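Local coordinates for glycosyl hydrolase family 62 protein (Coprinopsis cinerea, PDB 5B6T) that probably releases arabinose side groups from arabinoxylan as a glycoside hydrolase family 62 alpha-L-arabinofuranosidase, at residues A[3-8]-A[309-314]; A[266-271]-A[284-289]; A[208-213]-A[224-229]; A[36-41]-A[58-63]. All blocks are in the same frame, centred on the assembly; numbering follows the deposited sequence. Where two conformers were deposited one is given.

In the fold
The chain folds as a five-bladed beta-propeller, and the contacts sample three of its blades. Interactions 1 and 2 belong to one sheet, centres 12 Å apart, where Leu309 N lies 2.8 Å from Tyr286 O, a probable hydrogen bond. Interaction 3 is the hairpin of the preceding blade and packs on interaction 2, with Leu211 CD1 3.8 Å from Tyr286 CE1. Interaction 4, in the first blade, meets interaction 2 from another side, where Ile269 CD1 lies 3.8 Å from Trp38 CZ3. Interaction 2 comes nearest the bound calcium: the Glu267 side chain is about 4 Å from it, whereas that of Leu211 in interaction 3 is about 10 Å away.

Interaction 1: residues A[3-8]-A[309-314]; sequences SSFRWS and LTQTNS
Two N-H groups grip the side-chain oxygen of Asn313, one on each face of its amide plane: Arg6 N donates to OD1 at 3.1 Å, and Gln311 NE2 reaches the same OD1 from the opposite face. The other half of the amide works as well, since Asn313 ND2 lies 2.9 Å from Ser4 O, which sits close to the amide plane. Asparagine suits the place because one flat group offers an acceptor and a donor to main-chain atoms two residues apart. With CG held between its own backbone N and carbonyl carbon (chi1 74°), it turns the amide onto segment 3-8 just past the end of the strand pairing. An aspartate here would probably leave Ser4 O without its donor and set a charged oxygen against that carbonyl. The bond from Thr312 N to Arg6 O (2.8 Å) leads into the antiparallel pairing of strands 7-9 and 305-311, where Ser8 and Thr310 exchange two backbone bonds. These strands come from the two ends of the chain, and by sharing a blade they close the ring of the propeller. On the face of Trp7 and Gln311, Leu309 CD1 sits over the tryptophan's five-membered ring, an apolar methyl on a broad apolar surface, while Trp7 NE1 bonds to Phe246 O. A water joins Trp7 O to Thr312 OG1.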
# COMPACT_ATOMS: atom_id res chain seq x y z
N SER A 3 13.67 1.40 16.61
CA SER A 3 13.21 2.77 16.43
C SER A 3 14.03 3.47 15.36
O SER A 3 13.87 4.67 15.11
CB SER A 3 13.27 3.52 17.77
OG SER A 3 14.62 3.62 18.20
N SER A 4 14.92 2.74 14.72
CA SER A 4 15.61 3.21 13.51
C SER A 4 15.72 2.01 12.58
O SER A 4 15.60 0.87 13.02
CB SER A 4 17.00 3.81 13.81
OG SER A 4 17.87 2.82 14.29
N PHE A 5 15.92 2.30 11.29
CA PHE A 5 15.93 1.27 10.26
C PHE A 5 17.07 1.43 9.29
O PHE A 5 17.48 2.52 8.96
CB PHE A 5 14.59 1.28 9.50
CG PHE A 5 13.44 0.98 10.38
CD1 PHE A 5 13.07 -0.34 10.61
CD2 PHE A 5 12.84 1.98 11.13
CE1 PHE A 5 12.04 -0.62 11.50
CE2 PHE A 5 11.83 1.69 12.02
CZ PHE A 5 11.43 0.39 12.19
N ARG A 6 17.58 0.29 8.83
CA ARG A 6 18.49 0.23 7.71
C ARG A 6 18.07 -0.89 6.78
O ARG A 6 17.60 -1.94 7.22
CB ARG A 6 19.94 0.04 8.17
CG ARG A 6 20.45 1.37 8.74
CD ARG A 6 21.95 1.42 8.87
NE ARG A 6 22.62 1.05 7.63
CZ ARG A 6 22.79 1.80 6.55
NH1 ARG A 6 22.37 3.05 6.46
NH2 ARG A 6 23.44 1.26 5.52
N TRP A 7 18.27 -0.66 5.49
CA TRP A 7 17.78 -1.59 4.46
C TRP A 7 18.83 -1.84 3.40
O TRP A 7 19.71 -0.99 3.14
CB TRP A 7 16.55 -1.02 3.71
CG TRP A 7 15.46 -0.51 4.58
CD1 TRP A 7 15.32 0.77 5.02
CD2 TRP A 7 14.35 -1.26 5.10
NE1 TRP A 7 14.19 0.86 5.78
CE2 TRP A 7 13.58 -0.36 5.85
CE3 TRP A 7 13.95 -2.59 5.02
CZ2 TRP A 7 12.41 -0.76 6.52
CZ3 TRP A 7 12.79 -2.99 5.65
CH2 TRP A 7 12.02 -2.07 6.40
N SER A 8 18.66 -2.97 2.72
CA SER A 8 19.35 -3.28 1.48
C SER A 8 18.29 -3.50 0.39
O SER A 8 17.38 -4.32 0.57
CB SER A 8 20.21 -4.55 1.62
OG SER A 8 20.79 -4.88 0.36
N LEU A 309 13.07 -4.05 -0.40
CA LEU A 309 14.00 -3.72 0.67
C LEU A 309 14.04 -4.87 1.66
O LEU A 309 13.01 -5.36 2.05
CB LEU A 309 13.54 -2.47 1.43
CG LEU A 309 13.29 -1.18 0.67
CD1 LEU A 309 12.94 -0.07 1.63
CD2 LEU A 309 14.50 -0.78 -0.15
N THR A 310 15.24 -5.27 2.07
CA THR A 310 15.44 -6.24 3.13
C THR A 310 16.14 -5.56 4.31
O THR A 310 17.15 -4.90 4.14
CB THR A 310 16.30 -7.41 2.61
OG1 THR A 310 15.62 -8.07 1.53
CG2 THR A 310 16.55 -8.41 3.69
N GLN A 311 15.56 -5.66 5.49
CA GLN A 311 16.11 -4.97 6.64
C GLN A 311 17.49 -5.55 7.00
O GLN A 311 17.63 -6.78 7.07
CB GLN A 311 15.18 -5.10 7.84
CG GLN A 311 15.65 -4.41 9.10
CD GLN A 311 14.71 -4.63 10.25
OE1 GLN A 311 13.98 -5.61 10.30
NE2 GLN A 311 14.77 -3.74 11.25
N THR A 312 18.45 -4.66 7.23
CA THR A 312 19.80 -5.05 7.64
C THR A 312 20.11 -4.80 9.11
O THR A 312 21.18 -5.22 9.57
CB THR A 312 20.87 -4.36 6.76
OG1 THR A 312 20.76 -2.95 6.93
CG2 THR A 312 20.67 -4.73 5.32
N ASN A 313 19.22 -4.12 9.84
CA ASN A 313 19.38 -3.99 11.29
C ASN A 313 18.30 -4.75 12.02
O ASN A 313 17.75 -4.29 13.03
CB ASN A 313 19.40 -2.52 11.74
CG ASN A 313 18.02 -1.87 11.69
OD1 ASN A 313 17.22 -2.12 10.76
ND2 ASN A 313 17.76 -1.00 12.66
N SER A 314 17.96 -5.94 11.51
CA SER A 314 16.89 -6.75 12.08
C SER A 314 17.14 -7.18 13.53
O SER A 314 18.24 -7.55 13.87
CB SER A 314 16.72 -8.01 11.26
OG SER A 314 15.75 -8.85 11.83
O HOH W 1 21.88 -1.40 5.02

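Interaction 2: residues A[266-271]-A[284-289]; sequences GELIRS and LRYLYQ
Tyr286 carries its ring across the backbone of Gly266 and Glu267 because chi1 (-161°) points CG away from the backbone N, while Leu268, its CG beside its own N (chi1 -76°), brings CD2 to within 3.6 Å of Tyr286 CD1. Glu267 N stands over one face of the ring, 3.4 Å from Tyr286 CE1. Glycine is the fitting neighbour, because a beta carbon at position 266 would run into both the Tyr286 ring and Leu287 O. The Tyr286 hydroxyl receives only a weak bond from Gly266 N; its stronger partner is Asn198 OD1. These side chains ride on an antiparallel pairing of strands 266-268 and 285-290, at the edge of the blade that joins the two chain ends. Glu267 and Leu287 bond in both directions, and Ile269 N donates to Arg285 O at 2.9 Å, nearly straight at 165°. Beyond that bond a water links Ile269 O to Arg285 N. The branched Ile269 packs on the arginine, its CG1 touching Arg285 CB at 3.7 Å. On the face shared with Leu287, Glu267 OE1 forms a salt bridge with Arg270 NH2 (2.9 Å), and Val31 N and Ser30 OG also bond to its carboxylate. The glutamate side chain is about 4 Å from the bound calcium, longer than a direct calcium-oxygen bond, so this network is likely to fix a negative group in the second shell of the ion.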
# COMPACT_ATOMS: atom_id res chain seq x y z
N GLY A 266 4.42 1.43 -0.97
CA GLY A 266 4.76 0.03 -0.83
C GLY A 266 3.94 -0.73 0.20
O GLY A 266 2.88 -0.28 0.67
N GLU A 267 4.44 -1.92 0.56
CA GLU A 267 3.82 -2.79 1.58
C GLU A 267 4.88 -3.67 2.19
O GLU A 267 5.81 -4.13 1.47
CB GLU A 267 2.72 -3.69 1.00
CG GLU A 267 1.29 -3.20 1.30
CD GLU A 267 0.20 -4.17 0.91
OE1 GLU A 267 0.43 -5.39 1.03
OE2 GLU A 267 -0.88 -3.70 0.46
N LEU A 268 4.73 -3.94 3.49
CA LEU A 268 5.60 -4.88 4.18
C LEU A 268 5.15 -6.32 3.90
O LEU A 268 3.95 -6.62 3.74
CB LEU A 268 5.60 -4.67 5.70
CG LEU A 268 6.41 -3.48 6.27
CD1 LEU A 268 6.09 -3.31 7.76
CD2 LEU A 268 7.91 -3.69 6.09
N ILE A 269 6.11 -7.22 3.85
CA ILE A 269 5.77 -8.64 3.84
C ILE A 269 5.16 -9.00 5.20
O ILE A 269 5.74 -8.68 6.27
CB ILE A 269 7.00 -9.51 3.53
CG1 ILE A 269 7.61 -9.25 2.13
CG2 ILE A 269 6.67 -10.98 3.68
CD1 ILE A 269 6.67 -8.98 1.00
N ARG A 270 3.99 -9.63 5.18
CA ARG A 270 3.22 -9.89 6.39
C ARG A 270 3.55 -11.24 7.01
O ARG A 270 4.16 -12.08 6.38
CB ARG A 270 1.72 -9.85 6.05
CG ARG A 270 1.29 -8.62 5.26
CD ARG A 270 -0.20 -8.68 4.98
NE ARG A 270 -0.51 -7.77 3.89
CZ ARG A 270 -1.61 -7.86 3.16
NH1 ARG A 270 -2.56 -8.72 3.46
NH2 ARG A 270 -1.74 -7.05 2.12
N SER A 271 3.15 -11.43 8.26
CA SER A 271 3.30 -12.72 8.92
C SER A 271 2.06 -13.58 8.74
O SER A 271 2.08 -14.77 9.11
CB SER A 271 3.56 -12.52 10.40
OG SER A 271 2.54 -11.74 10.97
N LEU A 284 12.25 -7.41 8.55
CA LEU A 284 11.26 -6.67 7.75
C LEU A 284 11.71 -6.65 6.28
O LEU A 284 12.88 -6.57 5.98
CB LEU A 284 11.06 -5.23 8.26
CG LEU A 284 10.06 -5.06 9.41
CD1 LEU A 284 10.51 -5.74 10.69
CD2 LEU A 284 9.79 -3.57 9.66
N ARG A 285 10.72 -6.73 5.39
CA ARG A 285 10.93 -6.63 3.95
C ARG A 285 9.83 -5.73 3.40
O ARG A 285 8.66 -5.93 3.73
CB ARG A 285 10.85 -8.01 3.28
CG ARG A 285 11.96 -8.98 3.68
CD ARG A 285 11.73 -10.34 3.02
NE ARG A 285 10.84 -11.18 3.80
CZ ARG A 285 10.29 -12.33 3.38
NH1 ARG A 285 10.48 -12.78 2.12
NH2 ARG A 285 9.52 -13.01 4.22
N TYR A 286 10.22 -4.76 2.59
CA TYR A 286 9.28 -3.77 2.07
C TYR A 286 9.31 -3.81 0.57
O TYR A 286 10.32 -3.50 -0.06
CB TYR A 286 9.58 -2.33 2.59
CG TYR A 286 8.42 -1.36 2.48
CD1 TYR A 286 7.27 -1.55 3.22
CD2 TYR A 286 8.49 -0.23 1.66
CE1 TYR A 286 6.21 -0.65 3.12
CE2 TYR A 286 7.46 0.69 1.59
CZ TYR A 286 6.30 0.44 2.30
OH TYR A 286 5.25 1.32 2.20
N LEU A 287 8.17 -4.17 -0.02
CA LEU A 287 8.00 -4.16 -1.47
C LEU A 287 7.52 -2.76 -1.83
O LEU A 287 6.51 -2.32 -1.30
CB LEU A 287 6.97 -5.23 -1.87
CG LEU A 287 6.72 -5.38 -3.38
CD1 LEU A 287 7.90 -5.85 -4.19
CD2 LEU A 287 5.54 -6.33 -3.56
N TYR A 288 8.26 -2.06 -2.68
CA TYR A 288 8.02 -0.63 -2.87
C TYR A 288 8.15 -0.28 -4.34
O TYR A 288 8.59 -1.10 -5.16
CB TYR A 288 9.01 0.16 -2.02
CG TYR A 288 10.42 0.19 -2.58
CD1 TYR A 288 11.30 -0.89 -2.41
CD2 TYR A 288 10.89 1.30 -3.24
CE1 TYR A 288 12.58 -0.86 -2.92
CE2 TYR A 288 12.17 1.34 -3.75
CZ TYR A 288 13.02 0.25 -3.60
OH TYR A 288 14.32 0.32 -4.07
N GLN A 289 7.78 0.95 -4.67
CA GLN A 289 8.03 1.49 -5.99
C GLN A 289 9.11 2.56 -5.98
O GLN A 289 9.14 3.44 -5.10
CB GLN A 289 6.75 2.08 -6.62
CG GLN A 289 6.14 3.24 -5.85
CD GLN A 289 4.84 3.76 -6.43
OE1 GLN A 289 4.09 3.04 -7.10
NE2 GLN A 289 4.56 5.04 -6.16
O HOH W 2 8.18 -7.64 6.70

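Interaction 3: residues A[208-213]-A[224-229]; sequences YLLLHE and RSWTST
Leu210 and Trp226 lie side by side on one face of the hairpin, pointing the same way, with Leu210 CD2 3.7 Å from Trp226 CE3. The indole edge also faces Leu210 O, and farther along the strand His212 CB meets Trp226 CZ3 at 3.8 Å. At the other end of this face the edge of Tyr208 turns to the backbone: CG stands beside its own N (chi1 -62°), which brings CE1 to 3.6 Å from Thr229 O, where the chain leaves the strand. The tyrosine side chain also touches Ile231. Cut back to an alanine, this position would probably leave a gap beside Thr229 O and Ile231 without the ring. On the face of Leu209 and Leu211 the contacts are smaller. Leu209 CD1 rests 3.5 Å from Trp226 O, and Leu211 CD2 meets Ser225 CB, the small serine leaving room for the leucine branch. Three hydrogen-bonded pairs, Tyr208 with Ser228, Leu210 with Trp226 and His212 with Arg224, hold this register with six backbone bonds; Leu210 N to Trp226 O is nearly straight at 170°. Within its own strand, CZ2 of Trp226 sits over the centre of the Arg224 guanidinium group. Asp240, in a salt bridge, and Arg192 O fix that arginine in turn. The hairpin is the antiparallel core of one propeller blade, with strand 195-202 beside 207-215 and the short strand 236-237 beside 221-228. The Leu210 and Trp226 face packs on Met185 of the preceding blade, whereas Leu209 and Leu211 meet Leu268 and Tyr286 of the following one.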
# COMPACT_ATOMS: atom_id res chain seq x y z
N TYR A 208 0.54 -1.39 17.23
CA TYR A 208 0.32 -1.23 15.80
C TYR A 208 1.38 -0.30 15.22
O TYR A 208 1.90 0.59 15.91
CB TYR A 208 -1.08 -0.69 15.54
CG TYR A 208 -2.13 -1.66 16.03
CD1 TYR A 208 -2.54 -1.64 17.36
CD2 TYR A 208 -2.67 -2.65 15.20
CE1 TYR A 208 -3.47 -2.54 17.84
CE2 TYR A 208 -3.59 -3.57 15.68
CZ TYR A 208 -3.98 -3.51 17.01
OH TYR A 208 -4.89 -4.42 17.50
N LEU A 209 1.68 -0.52 13.95
CA LEU A 209 2.64 0.28 13.17
C LEU A 209 1.89 1.05 12.07
O LEU A 209 1.15 0.45 11.31
CB LEU A 209 3.66 -0.64 12.53
CG LEU A 209 4.72 0.00 11.64
CD1 LEU A 209 5.65 0.95 12.38
CD2 LEU A 209 5.53 -1.07 10.93
N LEU A 210 2.10 2.37 12.00
CA LEU A 210 1.61 3.22 10.90
C LEU A 210 2.80 3.68 10.06
O LEU A 210 3.76 4.23 10.61
CB LEU A 210 0.91 4.46 11.45
CG LEU A 210 0.55 5.57 10.46
CD1 LEU A 210 -0.50 5.11 9.46
CD2 LEU A 210 0.06 6.79 11.23
N LEU A 211 2.75 3.43 8.75
CA LEU A 211 3.68 3.99 7.79
C LEU A 211 2.92 4.95 6.92
O LEU A 211 1.74 4.76 6.66
CB LEU A 211 4.29 2.90 6.88
CG LEU A 211 4.85 1.68 7.61
CD1 LEU A 211 5.33 0.62 6.62
CD2 LEU A 211 5.95 2.07 8.62
N HIS A 212 3.58 6.00 6.46
CA HIS A 212 2.89 6.95 5.59
C HIS A 212 3.95 7.63 4.72
O HIS A 212 5.02 7.96 5.20
CB HIS A 212 2.15 8.01 6.46
CG HIS A 212 1.02 8.70 5.80
ND1 HIS A 212 1.17 9.61 4.77
CD2 HIS A 212 -0.31 8.65 6.06
CE1 HIS A 212 -0.02 10.05 4.41
NE2 HIS A 212 -0.93 9.51 5.19
N GLU A 213 3.63 7.79 3.43
CA GLU A 213 4.52 8.43 2.47
C GLU A 213 4.53 9.95 2.63
O GLU A 213 3.50 10.57 2.96
CB GLU A 213 4.14 8.07 1.04
CG GLU A 213 5.23 8.37 0.04
CD GLU A 213 4.94 7.88 -1.37
OE1 GLU A 213 4.12 6.94 -1.55
OE2 GLU A 213 5.59 8.43 -2.31
N ARG A 224 7.58 7.77 6.67
CA ARG A 224 7.60 8.01 8.10
C ARG A 224 6.87 6.91 8.81
O ARG A 224 6.04 6.23 8.22
CB ARG A 224 6.95 9.37 8.40
CG ARG A 224 7.67 10.53 7.71
CD ARG A 224 6.98 11.86 7.89
NE ARG A 224 7.01 12.34 9.27
CZ ARG A 224 6.08 13.13 9.82
NH1 ARG A 224 5.03 13.56 9.11
NH2 ARG A 224 6.20 13.50 11.09
N SER A 225 7.17 6.74 10.10
CA SER A 225 6.56 5.67 10.89
C SER A 225 6.23 6.12 12.30
O SER A 225 6.93 6.96 12.89
CB SER A 225 7.48 4.45 10.96
OG SER A 225 8.77 4.79 11.50
N TRP A 226 5.17 5.49 12.82
CA TRP A 226 4.65 5.73 14.17
C TRP A 226 4.17 4.42 14.73
O TRP A 226 3.86 3.49 13.97
CB TRP A 226 3.44 6.68 14.13
CG TRP A 226 3.65 8.04 13.61
CD1 TRP A 226 3.79 9.19 14.35
CD2 TRP A 226 3.69 8.46 12.25
NE1 TRP A 226 3.91 10.28 13.55
CE2 TRP A 226 3.88 9.86 12.24
CE3 TRP A 226 3.60 7.80 11.02
CZ2 TRP A 226 3.98 10.61 11.06
CZ3 TRP A 226 3.69 8.55 9.86
CH2 TRP A 226 3.85 9.92 9.90
N THR A 227 4.02 4.37 16.05
CA THR A 227 3.35 3.23 16.70
C THR A 227 2.30 3.69 17.68
O THR A 227 2.32 4.84 18.15
CB THR A 227 4.33 2.32 17.46
OG1 THR A 227 4.96 3.08 18.51
CG2 THR A 227 5.42 1.77 16.53
N SER A 228 1.40 2.77 18.02
CA SER A 228 0.31 3.04 18.94
C SER A 228 -0.16 1.74 19.56
O SER A 228 -0.02 0.67 18.97
CB SER A 228 -0.88 3.68 18.25
OG SER A 228 -1.94 3.98 19.17
N THR A 229 -0.76 1.81 20.75
CA THR A 229 -1.41 0.63 21.31
C THR A 229 -2.78 0.37 20.68
O THR A 229 -3.36 -0.68 20.91
CB THR A 229 -1.59 0.76 22.84
OG1 THR A 229 -2.37 1.89 23.13
CG2 THR A 229 -0.28 0.92 23.47

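Interaction 4: residues A[36-41]-A[58-63]; sequences GRWHVF and TDWAQA
A pair of tryptophans fills the seam between the propeller's first blade, which carries strand 37-46, and the blade of strand 285-290, with Trp60 supplied by the turn after strand 49-57. Trp60 CZ2 stands over the centre of the Trp38 ring, and Trp60 NE1 comes 3.4 Å from Trp38 CZ2. The planes of the two five-membered rings are inclined by 38°, with centroids 4.3 Å apart. Trp38, its CG beside its own backbone N (chi1 -66°), also brings CD1 to 3.7 Å from Thr58 O. Broad indoles suit the seam because each can touch several neighbours: Phe57 lies against both, and Arg285 and Leu287 of the adjoining blade reach Trp60. Nearby, Arg37 NH1 packs on Thr58 CG2 at 3.4 Å, with Thr58 N over one guanidinium face. Gly36 precedes the strand with a positive phi of 79°, a backbone shape that favours glycine. The path of segment 58-63 is set by its own short 3-10 turn, in which Gln62 N donates to Asp59 O at 2.9 Å; Asp59 OD1 and Ala61 N fit an Asx turn, though their modelled separation is too short to trust in detail. No hydrogen bond crosses between the two segments, so their hold on each other rests on shape and dispersion between aromatic and aliphatic surfaces, while Arg37 NE is bonded within its own blade, to Ser56 OG.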
# COMPACT_ATOMS: atom_id res chain seq x y z
N GLY A 36 2.62 -21.35 -1.35
CA GLY A 36 3.87 -21.49 -2.04
C GLY A 36 4.20 -20.49 -3.12
O GLY A 36 5.15 -20.67 -3.87
N ARG A 37 3.40 -19.43 -3.22
CA ARG A 37 3.59 -18.41 -4.23
C ARG A 37 3.36 -17.03 -3.66
O ARG A 37 2.55 -16.83 -2.74
CB ARG A 37 2.59 -18.58 -5.40
CG ARG A 37 2.62 -19.90 -6.14
CD ARG A 37 1.58 -19.91 -7.24
NE ARG A 37 1.94 -19.06 -8.38
CZ ARG A 37 2.87 -19.37 -9.30
NH1 ARG A 37 3.54 -20.51 -9.22
NH2 ARG A 37 3.11 -18.54 -10.30
N TRP A 38 4.07 -16.08 -4.26
CA TRP A 38 3.79 -14.66 -4.05
C TRP A 38 2.63 -14.25 -4.93
O TRP A 38 2.54 -14.65 -6.09
CB TRP A 38 5.03 -13.84 -4.42
CG TRP A 38 6.15 -14.13 -3.47
CD1 TRP A 38 7.23 -14.92 -3.68
CD2 TRP A 38 6.25 -13.64 -2.13
NE1 TRP A 38 8.03 -14.95 -2.53
CE2 TRP A 38 7.44 -14.18 -1.57
CE3 TRP A 38 5.43 -12.83 -1.33
CZ2 TRP A 38 7.82 -13.91 -0.25
CZ3 TRP A 38 5.84 -12.56 -0.02
CH2 TRP A 38 7.01 -13.11 0.50
N HIS A 39 1.75 -13.43 -4.36
CA HIS A 39 0.60 -12.88 -5.06
C HIS A 39 0.72 -11.37 -4.92
O HIS A 39 0.56 -10.83 -3.83
CB HIS A 39 -0.71 -13.37 -4.46
CG HIS A 39 -0.79 -14.86 -4.41
ND1 HIS A 39 -1.38 -15.61 -5.40
CD2 HIS A 39 -0.29 -15.73 -3.51
CE1 HIS A 39 -1.26 -16.90 -5.10
NE2 HIS A 39 -0.59 -17.00 -3.97
N VAL A 40 1.02 -10.71 -6.03
CA VAL A 40 1.19 -9.28 -6.02
C VAL A 40 0.05 -8.64 -6.83
O VAL A 40 -0.24 -9.07 -7.96
CB VAL A 40 2.56 -8.87 -6.62
CG1 VAL A 40 2.67 -7.36 -6.84
CG2 VAL A 40 3.71 -9.41 -5.76
N PHE A 41 -0.57 -7.62 -6.25
CA PHE A 41 -1.52 -6.77 -6.98
C PHE A 41 -0.92 -5.40 -7.09
O PHE A 41 -0.32 -4.92 -6.13
CB PHE A 41 -2.85 -6.70 -6.22
CG PHE A 41 -3.53 -8.02 -6.10
CD1 PHE A 41 -3.11 -8.98 -5.19
CD2 PHE A 41 -4.59 -8.33 -6.95
CE1 PHE A 41 -3.71 -10.23 -5.14
CE2 PHE A 41 -5.22 -9.55 -6.86
CZ PHE A 41 -4.79 -10.49 -5.94
N THR A 58 6.80 -17.94 -7.80
CA THR A 58 7.23 -18.74 -6.67
C THR A 58 8.40 -18.12 -5.92
O THR A 58 8.47 -18.25 -4.70
CB THR A 58 7.64 -20.17 -7.09
OG1 THR A 58 8.65 -20.07 -8.08
CG2 THR A 58 6.49 -20.95 -7.65
N ASP A 59 9.29 -17.43 -6.64
CA ASP A 59 10.61 -17.01 -6.16
C ASP A 59 10.87 -15.59 -6.65
O ASP A 59 10.49 -15.26 -7.77
CB ASP A 59 11.67 -18.08 -6.65
CG ASP A 59 12.98 -17.50 -7.21
OD1 ASP A 59 13.46 -16.42 -6.85
OD2 ASP A 59 13.63 -18.22 -8.01
N TRP A 60 11.51 -14.75 -5.82
CA TRP A 60 11.73 -13.34 -6.18
C TRP A 60 12.60 -13.19 -7.44
O TRP A 60 12.48 -12.21 -8.17
CB TRP A 60 12.35 -12.57 -5.01
CG TRP A 60 11.43 -12.34 -3.85
CD1 TRP A 60 11.49 -12.91 -2.61
CD2 TRP A 60 10.33 -11.44 -3.81
NE1 TRP A 60 10.51 -12.42 -1.80
CE2 TRP A 60 9.77 -11.52 -2.52
CE3 TRP A 60 9.77 -10.55 -4.73
CZ2 TRP A 60 8.65 -10.76 -2.15
CZ3 TRP A 60 8.67 -9.82 -4.36
CH2 TRP A 60 8.13 -9.92 -3.08
N ALA A 61 13.47 -14.17 -7.68
CA ALA A 61 14.27 -14.22 -8.93
C ALA A 61 13.42 -14.39 -10.19
O ALA A 61 13.90 -14.17 -11.29
CB ALA A 61 15.30 -15.34 -8.85
N GLN A 62 12.19 -14.84 -10.04
CA GLN A 62 11.34 -15.04 -11.21
C GLN A 62 10.26 -13.96 -11.30
O GLN A 62 9.37 -14.05 -12.14
CB GLN A 62 10.69 -16.43 -11.17
CG GLN A 62 11.66 -17.61 -11.27
CD GLN A 62 10.94 -18.94 -11.42
OE1 GLN A 62 10.73 -19.67 -10.45
NE2 GLN A 62 10.52 -19.26 -12.65
N ALA A 63 10.29 -12.98 -10.40
CA ALA A 63 9.25 -11.94 -10.42
C ALA A 63 9.18 -11.19 -11.74
O ALA A 63 8.09 -10.94 -12.25
CB ALA A 63 9.43 -10.96 -9.28